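Local coordinates for protein choline kinase (Streptococcus pneumoniae, PDB 4R78) that probably phosphorylates choline at the expense of ATP, using a protein kinase-like fold that here holds AMP, at residues 154-159 / 269-274; 127-132 / 200-205; 26-31 / 100-105. All blocks are in the same frame, centred on the assembly; numbering follows the deposited sequence.

Contact 1: residues 154-159 / 269-274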
loop_
_atom_site.group_PDB
_atom_site.type_symbol
_atom_site.label_atom_id
_atom_site.label_comp_id
_atom_site.label_asym_id
_atom_site.label_seq_id
_atom_site.Cartn_x
_atom_site.Cartn_y
_atom_site.Cartn_z
ATOM N N LYS A 154 -17.112 3.243 1.558
ATOM C CA LYS A 154 -17.963 4.428 1.712
ATOM C C LYS A 154 -17.185 5.737 1.598
ATOM O O LYS A 154 -17.705 6.724 1.083
ATOM C CB LYS A 154 -18.739 4.379 3.031
ATOM C CG LYS A 154 -19.753 3.251 3.104
ATOM C CD LYS A 154 -20.538 3.300 4.400
ATOM C CE LYS A 154 -21.511 2.137 4.489
ATOM N NZ LYS A 154 -22.420 2.285 5.664
ATOM N N LYS A 155 -15.940 5.736 2.073
ATOM C CA LYS A 155 -15.092 6.924 1.977
ATOM C C LYS A 155 -14.842 7.316 0.521
ATOM O O LYS A 155 -14.977 8.484 0.159
ATOM C CB LYS A 155 -13.765 6.724 2.714
ATOM C CG LYS A 155 -13.890 6.687 4.226
ATOM C CD LYS A 155 -12.516 6.716 4.877
ATOM C CE LYS A 155 -12.617 6.935 6.378
ATOM N NZ LYS A 155 -11.282 6.814 7.038
ATOM N N TYR A 156 -14.490 6.334 -0.309
ATOM C CA TYR A 156 -14.294 6.583 -1.739
ATOM C C TYR A 156 -15.591 7.005 -2.427
ATOM O O TYR A 156 -15.585 7.898 -3.273
ATOM C CB TYR A 156 -13.663 5.371 -2.439
ATOM C CG TYR A 156 -12.192 5.220 -2.137
ATOM C CD1 TYR A 156 -11.255 6.094 -2.690
ATOM C CD2 TYR A 156 -11.732 4.217 -1.286
ATOM C CE1 TYR A 156 -9.898 5.971 -2.407
ATOM C CE2 TYR A 156 -10.376 4.080 -1.000
ATOM C CZ TYR A 156 -9.466 4.962 -1.565
ATOM O OH TYR A 156 -8.125 4.839 -1.278
ATOM N N GLU A 157 -16.700 6.371 -2.053
ATOM C CA GLU A 157 -18.003 6.713 -2.621
ATOM C C GLU A 157 -18.378 8.168 -2.359
ATOM O O GLU A 157 -18.978 8.824 -3.213
ATOM C CB GLU A 157 -19.091 5.778 -2.092
ATOM C CG GLU A 157 -18.998 4.367 -2.652
ATOM C CD GLU A 157 -20.067 3.448 -2.112
ATOM O OE1 GLU A 157 -20.445 3.586 -0.930
ATOM O OE2 GLU A 157 -20.522 2.570 -2.873
ATOM N N SER A 158 -18.010 8.667 -1.182
ATOM C CA SER A 158 -18.246 10.063 -0.829
ATOM C C SER A 158 -17.395 11.019 -1.668
ATOM O O SER A 158 -17.870 12.073 -2.095
ATOM C CB SER A 158 -17.978 10.288 0.661
ATOM O OG SER A 158 -18.244 11.635 1.026
ATOM N N LEU A 159 -16.143 10.640 -1.906
ATOM C CA LEU A 159 -15.200 11.494 -2.629
ATOM C C LEU A 159 -15.428 11.524 -4.139
ATOM O O LEU A 159 -15.147 12.533 -4.791
ATOM C CB LEU A 159 -13.757 11.089 -2.311
ATOM C CG LEU A 159 -13.293 11.430 -0.891
ATOM C CD1 LEU A 159 -12.139 10.543 -0.464
ATOM C CD2 LEU A 159 -12.926 12.906 -0.767
ATOM N N THR A 269 -12.421 -4.349 -5.032
ATOM C CA THR A 269 -13.488 -3.357 -4.934
ATOM C C THR A 269 -12.920 -1.998 -4.529
ATOM O O THR A 269 -13.120 -0.998 -5.228
ATOM C CB THR A 269 -14.587 -3.798 -3.943
ATOM O OG1 THR A 269 -15.103 -5.074 -4.346
ATOM C CG2 THR A 269 -15.721 -2.792 -3.930
ATOM N N ILE A 270 -12.190 -1.980 -3.420
ATOM C CA ILE A 270 -11.618 -0.746 -2.891
ATOM C C ILE A 270 -10.674 -0.062 -3.881
ATOM O O ILE A 270 -10.813 1.135 -4.148
ATOM C CB ILE A 270 -10.948 -0.982 -1.515
ATOM C CG1 ILE A 270 -12.035 -1.223 -0.461
ATOM C CG2 ILE A 270 -10.049 0.201 -1.118
ATOM C CD1 ILE A 270 -11.558 -1.889 0.805
ATOM N N TRP A 271 -9.728 -0.812 -4.438
ATOM C CA TRP A 271 -8.767 -0.207 -5.365
ATOM C C TRP A 271 -9.386 0.196 -6.711
ATOM O O TRP A 271 -8.884 1.106 -7.377
ATOM C CB TRP A 271 -7.502 -1.067 -5.521
ATOM C CG TRP A 271 -6.743 -1.259 -4.219
ATOM C CD1 TRP A 271 -6.454 -2.448 -3.607
ATOM C CD2 TRP A 271 -6.194 -0.233 -3.372
ATOM N NE1 TRP A 271 -5.758 -2.231 -2.440
ATOM C CE2 TRP A 271 -5.584 -0.882 -2.271
ATOM C CE3 TRP A 271 -6.155 1.169 -3.437
ATOM C CZ2 TRP A 271 -4.945 -0.181 -1.241
ATOM C CZ3 TRP A 271 -5.515 1.869 -2.413
ATOM C CH2 TRP A 271 -4.919 1.190 -1.328
ATOM N N SER A 272 -10.487 -0.448 -7.104
ATOM C CA SER A 272 -11.223 0.012 -8.286
ATOM C C SER A 272 -11.861 1.384 -8.030
ATOM O O SER A 272 -11.922 2.217 -8.931
ATOM C CB SER A 272 -12.263 -1.016 -8.764
ATOM O OG SER A 272 -13.451 -0.985 -7.990
ATOM N N LEU A 273 -12.301 1.623 -6.795
ATOM C CA LEU A 273 -12.908 2.911 -6.439
ATOM C C LEU A 273 -11.832 3.988 -6.288
ATOM O O LEU A 273 -12.003 5.121 -6.746
ATOM C CB LEU A 273 -13.772 2.791 -5.176
ATOM C CG LEU A 273 -15.034 1.924 -5.297
ATOM C CD1 LEU A 273 -15.635 1.634 -3.928
ATOM C CD2 LEU A 273 -16.086 2.554 -6.216
ATOM N N TRP A 274 -10.713 3.614 -5.674
ATOM C CA TRP A 274 -9.508 4.446 -5.646
ATOM C C TRP A 274 -9.139 4.943 -7.052
ATOM O O TRP A 274 -8.795 6.115 -7.234
ATOM C CB TRP A 274 -8.363 3.640 -5.025
ATOM C CG TRP A 274 -6.997 4.292 -5.028
ATOM C CD1 TRP A 274 -6.456 5.079 -4.046
ATOM C CD2 TRP A 274 -5.997 4.181 -6.048
ATOM N NE1 TRP A 274 -5.184 5.466 -4.398
ATOM C CE2 TRP A 274 -4.875 4.929 -5.620
ATOM C CE3 TRP A 274 -5.940 3.519 -7.285
ATOM C CZ2 TRP A 274 -3.712 5.047 -6.393
ATOM C CZ3 TRP A 274 -4.782 3.630 -8.052
ATOM C CH2 TRP A 274 -3.682 4.386 -7.598
#

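Contact 2: residues 127-132 / 200-205. With AMP (adenosine monophosphate), chain C.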
loop_
_atom_site.group_PDB
_atom_site.type_symbol
_atom_site.label_atom_id
_atom_site.label_comp_id
_atom_site.label_asym_id
_atom_site.label_seq_id
_atom_site.Cartn_x
_atom_site.Cartn_y
_atom_site.Cartn_z
ATOM N N ASP A 127 11.926 -17.128 0.929
ATOM C CA ASP A 127 12.799 -17.351 2.084
ATOM C C ASP A 127 13.053 -16.073 2.888
ATOM O O ASP A 127 13.328 -16.139 4.089
ATOM C CB ASP A 127 14.122 -18.020 1.662
ATOM C CG ASP A 127 14.983 -17.133 0.767
ATOM O OD1 ASP A 127 14.431 -16.346 -0.029
ATOM O OD2 ASP A 127 16.227 -17.235 0.856
ATOM N N LYS A 128 12.950 -14.925 2.222
ATOM C CA LYS A 128 13.089 -13.617 2.868
ATOM C C LYS A 128 11.737 -12.979 3.181
ATOM O O LYS A 128 11.569 -12.349 4.227
ATOM C CB LYS A 128 13.884 -12.649 1.985
ATOM C CG LYS A 128 15.356 -12.975 1.811
ATOM C CD LYS A 128 16.032 -11.889 0.987
ATOM C CE LYS A 128 17.529 -12.125 0.843
ATOM N NZ LYS A 128 18.173 -11.023 0.066
ATOM N N ILE A 129 10.778 -13.124 2.269
ATOM C CA ILE A 129 9.520 -12.381 2.377
ATOM C C ILE A 129 8.563 -12.958 3.417
ATOM O O ILE A 129 7.879 -12.202 4.111
ATOM C CB ILE A 129 8.853 -12.161 0.997
ATOM C CG1 ILE A 129 9.761 -11.269 0.145
ATOM C CG2 ILE A 129 7.482 -11.495 1.141
ATOM C CD1 ILE A 129 9.570 -11.408 -1.333
ATOM N N ALA A 130 8.515 -14.283 3.544
ATOM C CA ALA A 130 7.671 -14.887 4.581
ATOM C C ALA A 130 8.079 -14.434 5.993
ATOM O O ALA A 130 7.218 -14.007 6.762
ATOM C CB ALA A 130 7.622 -16.414 4.461
ATOM N N PRO A 131 9.388 -14.492 6.328
ATOM C CA PRO A 131 9.827 -13.941 7.615
ATOM C C PRO A 131 9.509 -12.456 7.793
ATOM O O PRO A 131 9.188 -12.032 8.905
ATOM C CB PRO A 131 11.339 -14.174 7.595
ATOM C CG PRO A 131 11.497 -15.391 6.764
ATOM C CD PRO A 131 10.480 -15.237 5.668
ATOM N N ILE A 132 9.586 -11.673 6.715
ATOM C CA ILE A 132 9.245 -10.252 6.796
ATOM C C ILE A 132 7.792 -10.054 7.226
ATOM O O ILE A 132 7.505 -9.249 8.112
ATOM C CB ILE A 132 9.545 -9.493 5.473
ATOM C CG1 ILE A 132 11.053 -9.266 5.319
ATOM C CG2 ILE A 132 8.790 -8.153 5.420
ATOM C CD1 ILE A 132 11.466 -8.742 3.953
ATOM N N GLU A 200 6.244 -4.016 -5.939
ATOM C CA GLU A 200 7.158 -2.874 -6.056
ATOM C C GLU A 200 7.383 -2.137 -4.731
ATOM O O GLU A 200 8.185 -1.202 -4.663
ATOM C CB GLU A 200 6.727 -1.913 -7.179
ATOM C CG GLU A 200 5.417 -1.160 -6.948
ATOM C CD GLU A 200 4.189 -1.891 -7.488
ATOM O OE1 GLU A 200 3.155 -1.219 -7.701
ATOM O OE2 GLU A 200 4.238 -3.125 -7.695
ATOM N N ASN A 201 6.685 -2.562 -3.678
ATOM C CA ASN A 201 6.970 -2.062 -2.332
ATOM C C ASN A 201 8.080 -2.843 -1.628
ATOM O O ASN A 201 8.408 -2.567 -0.475
ATOM C CB ASN A 201 5.695 -1.988 -1.482
ATOM C CG ASN A 201 4.884 -0.735 -1.767
ATOM O OD1 ASN A 201 5.371 0.198 -2.405
ATOM N ND2 ASN A 201 3.647 -0.705 -1.293
ATOM N N PHE A 202 8.660 -3.809 -2.336
ATOM C CA PHE A 202 9.867 -4.478 -1.871
ATOM C C PHE A 202 11.035 -4.007 -2.720
ATOM O O PHE A 202 10.988 -4.079 -3.952
ATOM C CB PHE A 202 9.722 -5.998 -1.969
ATOM C CG PHE A 202 8.711 -6.583 -1.019
ATOM C CD1 PHE A 202 9.099 -7.030 0.240
ATOM C CD2 PHE A 202 7.375 -6.700 -1.388
ATOM C CE1 PHE A 202 8.165 -7.585 1.123
ATOM C CE2 PHE A 202 6.433 -7.249 -0.513
ATOM C CZ PHE A 202 6.832 -7.693 0.742
ATOM N N ILE A 203 12.067 -3.495 -2.058
ATOM C CA ILE A 203 13.260 -3.028 -2.762
ATOM C C ILE A 203 14.507 -3.620 -2.113
ATOM O O ILE A 203 14.560 -3.806 -0.893
ATOM C CB ILE A 203 13.345 -1.471 -2.864
ATOM C CG1 ILE A 203 13.538 -0.832 -1.486
ATOM C CG2 ILE A 203 12.115 -0.897 -3.581
ATOM C CD1 ILE A 203 14.062 0.595 -1.538
ATOM N N GLU A 204 15.492 -3.936 -2.943
ATOM C CA GLU A 204 16.694 -4.614 -2.483
ATOM C C GLU A 204 17.914 -3.709 -2.618
ATOM O O GLU A 204 18.144 -3.113 -3.673
ATOM C CB GLU A 204 16.892 -5.919 -3.264
ATOM C CG GLU A 204 17.893 -6.888 -2.655
ATOM C CD GLU A 204 17.876 -8.238 -3.350
ATOM O OE1 GLU A 204 16.960 -9.043 -3.074
ATOM O OE2 GLU A 204 18.778 -8.492 -4.173
ATOM N N SER A 205 18.668 -3.597 -1.527
ATOM C CA SER A 205 19.962 -2.918 -1.508
ATOM C C SER A 205 20.950 -3.693 -2.382
ATOM O O SER A 205 20.835 -4.916 -2.498
ATOM C CB SER A 205 20.486 -2.857 -0.069
ATOM O OG SER A 205 21.801 -2.321 -0.003
HETATM P P AMP C . 6.039 2.467 -5.400
HETATM O O1P AMP C . 4.593 2.633 -4.999
HETATM O O2P AMP C . 6.274 2.443 -6.891
HETATM O O3P AMP C . 6.774 1.393 -4.635
HETATM O "O5'" AMP C . 6.754 3.827 -4.919
HETATM C "C5'" AMP C . 8.110 3.811 -4.476
HETATM C "C4'" AMP C . 9.024 3.398 -5.622
HETATM O "O4'" AMP C . 10.180 4.242 -5.650
HETATM C "C3'" AMP C . 9.520 1.970 -5.451
HETATM O "O3'" AMP C . 8.828 1.076 -6.329
HETATM C "C2'" AMP C . 11.002 2.023 -5.768
HETATM O "O2'" AMP C . 11.237 1.650 -7.125
HETATM C "C1'" AMP C . 11.395 3.481 -5.608
HETATM N N9 AMP C . 12.098 3.689 -4.314
HETATM C C8 AMP C . 11.506 3.847 -3.113
HETATM N N7 AMP C . 12.414 4.022 -2.122
HETATM C C5 AMP C . 13.628 3.986 -2.692
HETATM C C6 AMP C . 15.025 4.108 -2.216
HETATM N N6 AMP C . 15.284 4.311 -0.902
HETATM N N1 AMP C . 16.017 4.015 -3.132
HETATM C C2 AMP C . 15.761 3.812 -4.440
HETATM N N3 AMP C . 14.515 3.691 -4.942
HETATM C C4 AMP C . 13.422 3.766 -4.136
#

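Contact 3: residues 26-31 / 100-105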
loop_
_atom_site.group_PDB
_atom_site.type_symbol
_atom_site.label_atom_id
_atom_site.label_comp_id
_atom_site.label_asym_id
_atom_site.label_seq_id
_atom_site.Cartn_x
_atom_site.Cartn_y
_atom_site.Cartn_z
ATOM N N LYS A 26 10.336 20.945 -3.534
ATOM C CA LYS A 26 11.544 21.772 -3.432
ATOM C C LYS A 26 11.550 22.611 -2.146
ATOM O O LYS A 26 12.569 22.691 -1.458
ATOM C CB LYS A 26 11.692 22.665 -4.670
ATOM C CG LYS A 26 12.946 23.531 -4.683
ATOM C CD LYS A 26 13.060 24.330 -5.970
ATOM C CE LYS A 26 14.284 25.231 -5.945
ATOM N NZ LYS A 26 14.415 26.016 -7.203
ATOM N N GLU A 27 10.403 23.212 -1.825
ATOM C CA GLU A 27 10.239 24.004 -0.602
ATOM C C GLU A 27 10.412 23.178 0.676
ATOM O O GLU A 27 11.093 23.610 1.608
ATOM C CB GLU A 27 8.875 24.702 -0.587
ATOM C CG GLU A 27 8.716 25.802 -1.630
ATOM C CD GLU A 27 7.315 26.401 -1.663
ATOM O OE1 GLU A 27 6.565 26.259 -0.669
ATOM O OE2 GLU A 27 6.964 27.026 -2.687
ATOM N N LYS A 28 9.802 21.993 0.710
ATOM C CA LYS A 28 9.850 21.128 1.894
ATOM C C LYS A 28 11.259 20.597 2.158
ATOM O O LYS A 28 11.677 20.473 3.312
ATOM C CB LYS A 28 8.864 19.956 1.762
ATOM C CG LYS A 28 7.411 20.353 1.504
ATOM C CD LYS A 28 6.736 20.987 2.713
ATOM C CE LYS A 28 5.331 21.446 2.352
ATOM N NZ LYS A 28 4.510 21.787 3.542
ATOM N N ILE A 29 11.985 20.296 1.084
ATOM C CA ILE A 29 13.345 19.762 1.181
ATOM C C ILE A 29 14.361 20.824 1.596
ATOM O O ILE A 29 15.378 20.504 2.218
ATOM C CB ILE A 29 13.764 19.046 -0.123
ATOM C CG1 ILE A 29 13.067 17.686 -0.195
ATOM C CG2 ILE A 29 15.286 18.865 -0.212
ATOM C CD1 ILE A 29 13.203 16.998 -1.511
ATOM N N SER A 30 14.073 22.082 1.268
ATOM C CA SER A 30 14.928 23.207 1.658
ATOM C C SER A 30 15.200 23.243 3.167
ATOM O O SER A 30 16.260 23.698 3.598
ATOM C CB SER A 30 14.323 24.533 1.188
ATOM O OG SER A 30 14.352 24.634 -0.226
ATOM N N SER A 31 14.248 22.742 3.954
ATOM C CA SER A 31 14.384 22.666 5.411
ATOM C C SER A 31 15.393 21.608 5.876
ATOM O O SER A 31 15.830 21.625 7.030
ATOM C CB SER A 31 13.019 22.411 6.061
ATOM O OG SER A 31 12.574 21.086 5.817
ATOM N N ASP A 100 5.940 15.259 6.115
ATOM C CA ASP A 100 5.237 16.535 6.168
ATOM C C ASP A 100 3.733 16.340 6.319
ATOM O O ASP A 100 3.060 15.823 5.422
ATOM C CB ASP A 100 5.550 17.366 4.919
ATOM C CG ASP A 100 4.921 18.747 4.962
ATOM O OD1 ASP A 100 3.939 18.967 4.224
ATOM O OD2 ASP A 100 5.414 19.610 5.723
ATOM N N ILE A 101 3.228 16.760 7.473
ATOM C CA ILE A 101 1.811 16.697 7.823
ATOM C C ILE A 101 0.969 17.703 7.036
ATOM O O ILE A 101 -0.187 17.431 6.696
ATOM C CB ILE A 101 1.640 16.940 9.361
ATOM C CG1 ILE A 101 2.283 15.804 10.170
ATOM C CG2 ILE A 101 0.186 17.146 9.741
ATOM C CD1 ILE A 101 1.810 14.417 9.774
ATOM N N GLU A 102 1.554 18.863 6.747
ATOM C CA GLU A 102 0.829 19.943 6.080
ATOM C C GLU A 102 0.298 19.542 4.701
ATOM O O GLU A 102 -0.867 19.798 4.380
ATOM C CB GLU A 102 1.710 21.202 5.997
ATOM C CG GLU A 102 1.125 22.361 5.180
ATOM C CD GLU A 102 -0.096 23.033 5.808
ATOM O OE1 GLU A 102 -0.565 22.629 6.899
ATOM O OE2 GLU A 102 -0.591 23.997 5.192
ATOM N N ALA A 103 1.141 18.892 3.900
ATOM C CA ALA A 103 0.782 18.544 2.526
ATOM C C ALA A 103 0.721 17.036 2.272
ATOM O O ALA A 103 0.132 16.595 1.285
ATOM C CB ALA A 103 1.745 19.204 1.552
ATOM N N GLY A 104 1.338 16.252 3.153
ATOM C CA GLY A 104 1.368 14.799 2.979
ATOM C C GLY A 104 2.489 14.380 2.050
ATOM O O GLY A 104 2.248 13.862 0.954
ATOM N N ILE A 105 3.719 14.610 2.500
ATOM C CA ILE A 105 4.917 14.368 1.699
ATOM C C ILE A 105 5.971 13.659 2.544
ATOM O O ILE A 105 6.338 14.129 3.624
ATOM C CB ILE A 105 5.520 15.694 1.136
ATOM C CG1 ILE A 105 4.494 16.468 0.296
ATOM C CG2 ILE A 105 6.779 15.417 0.314
ATOM C CD1 ILE A 105 4.896 17.903 -0.006
#

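Contact 1: residues 154-159 / 269-274
Helix segments 154-159 and 269-274 run nearly parallel, their axes 9.5 Å apart at an angle of 19°, with Tyr-156 and Leu-273 facing each other at 6.1 Å between CA atoms. A single large side chain bridges this gap. Tyr-156 enters as a knob into the hole formed by Ile-270, Trp-271, Leu-273 and Trp-274, and one face of its phenol ring lies over the backbone of the longer helix, where Trp-274 N stands 3.9 Å above the ring plane near the rim. That N-H is already spent on Ile-270 O in the helix. At the base of the knob, Tyr-156 CB meets Leu-273 CB at 3.8 Å, while Ile-270 CG2 reaches CE2 of the ring. Such packing belongs to the helical lobe of the kinase-like fold, and helix 169-177 adds Tyr-169 against Leu-273. Trp-274 swings its CG anti to its own backbone N (chi1 175°), which sets the two side chains side by side, pointing the same way, with ring planes turned 79° apart. Tyr-156 OH therefore arrives at the indole edge, near its plane, only 3.2 Å from Trp-274 CD1. The indole also packs with Phe-285 and Tyr-217 beside a bound MES, probably from the crystallisation liquor, in an aromatic setting recalling choline pockets of related kinases.

Contact 2: residues 127-132 / 200-205
Phe-202 pushes the far end of its ring against Ile-129, the isoleucine CG2 methyl lying 3.9 Å from CZ and nearly as close to CE1 of the ring. The contact is characteristic of the larger lobe of a protein kinase-like fold, in which helix 126-137 packs on the small antiparallel sheet of strands 115-116, 202-204 and 210-212 just behind the nucleotide site. One turn further along the helix, Ile-132 adds a looser touch, its CG2 standing at the ring edge 4.4 Å from Phe-202 CE1. Leu-210 and Leu-212 of the neighbouring strand and Ile-122 join this apolar layer, which depends on shape rather than on any hydrogen bond between the two segments.

The margin is polar. Lys-128 extends its chain until NZ lies 3.9 Å from Glu-204 OE1, a long salt bridge, secondary to stronger partners outside: NZ donates to Gly-208 O, and Glu-204 OE1 pairs with Lys-125 NZ.

Alternation along the strand turns the next residue to the other side, so the layer that packs on the helix also backs the AMP pocket. Ile-203 has CG1 between its backbone N and carbonyl carbon (chi1 67°), and this carries CD1 under one face of the adenine, 3.6 Å from AMP C5. Just before the strand, Asn-201 closes a His-x-Asp-x4-Asn sequence that begins at His-194 and matches Brenner's phosphotransferase motif. Asn-201 ND2 donates a hydrogen bond to the main-chain Asp-196 O, which probably orients the amide, and OD1 approaches AMP O3P to 2.9 Å. The preceding peptide holds the sugar: the AMP O3' hydroxyl donates to Glu-200 O at 2.9 Å.

Contact 3: residues 26-31 / 100-105
Asp-100 OD1 is gripped from opposite faces of its carboxylate plane, by Lys-28 NZ at 3.0 Å on the syn side and by Ala-103 N at 2.8 Å on the anti side. Both donors sit well out of that plane, by 35° and 32°. The second bond is local: accepting from the N-H three residues on, Asp-100 forms an Asx motif that braces the tight connection between strands 96-100 and 105-109. Asp-100 O accepts from Gly-104 N (2.9 Å) and Ile-105 N (3.2 Å), the arrangement of a G1 beta bulge. The first bond, part of a salt bridge, joins this hairpin end to helix 20-30, which lies against the antiparallel sheet of the smaller lobe. Lys-28 CG rests 3.8 Å from Ile-105 CD1; beyond it the chain bends (chi2 -71°), turning CD, CE and NZ toward the carboxylate, which it crosses at about a right angle. There a weak second bond from Lys-28 NZ to Asp-100 OD2 measures 3.2 Å. A carboxylate paired with a lysine and a backbone N-H would be expected to remain ionised, so the same oxygen that accepts the turn's N-H probably also gives the hairpin an electrostatic tie to the helix.

In the fold
The three contacts sit far apart, their centres 27 to 28 Å from one another, and none touches another. Contact 3 belongs to the smaller, sheet-based lobe, whereas contacts 1 and 2 lie in the helical lobe on opposite sides of the chain's centre. Contact 2 reaches the nucleotide directly, since three of its residues line the AMP pocket. Contact 1 comes toward the site from a different side: the nearest atoms of the Trp-274 side chain and AMP are about 9 Å apart. For the side chain of Ile-105 in contact 3 the same nearest-atom distance is about 13 Å. Along the chain, contact 3 closes first, and the segments of contacts 1 and 2 then alternate, interlacing the helical lobe.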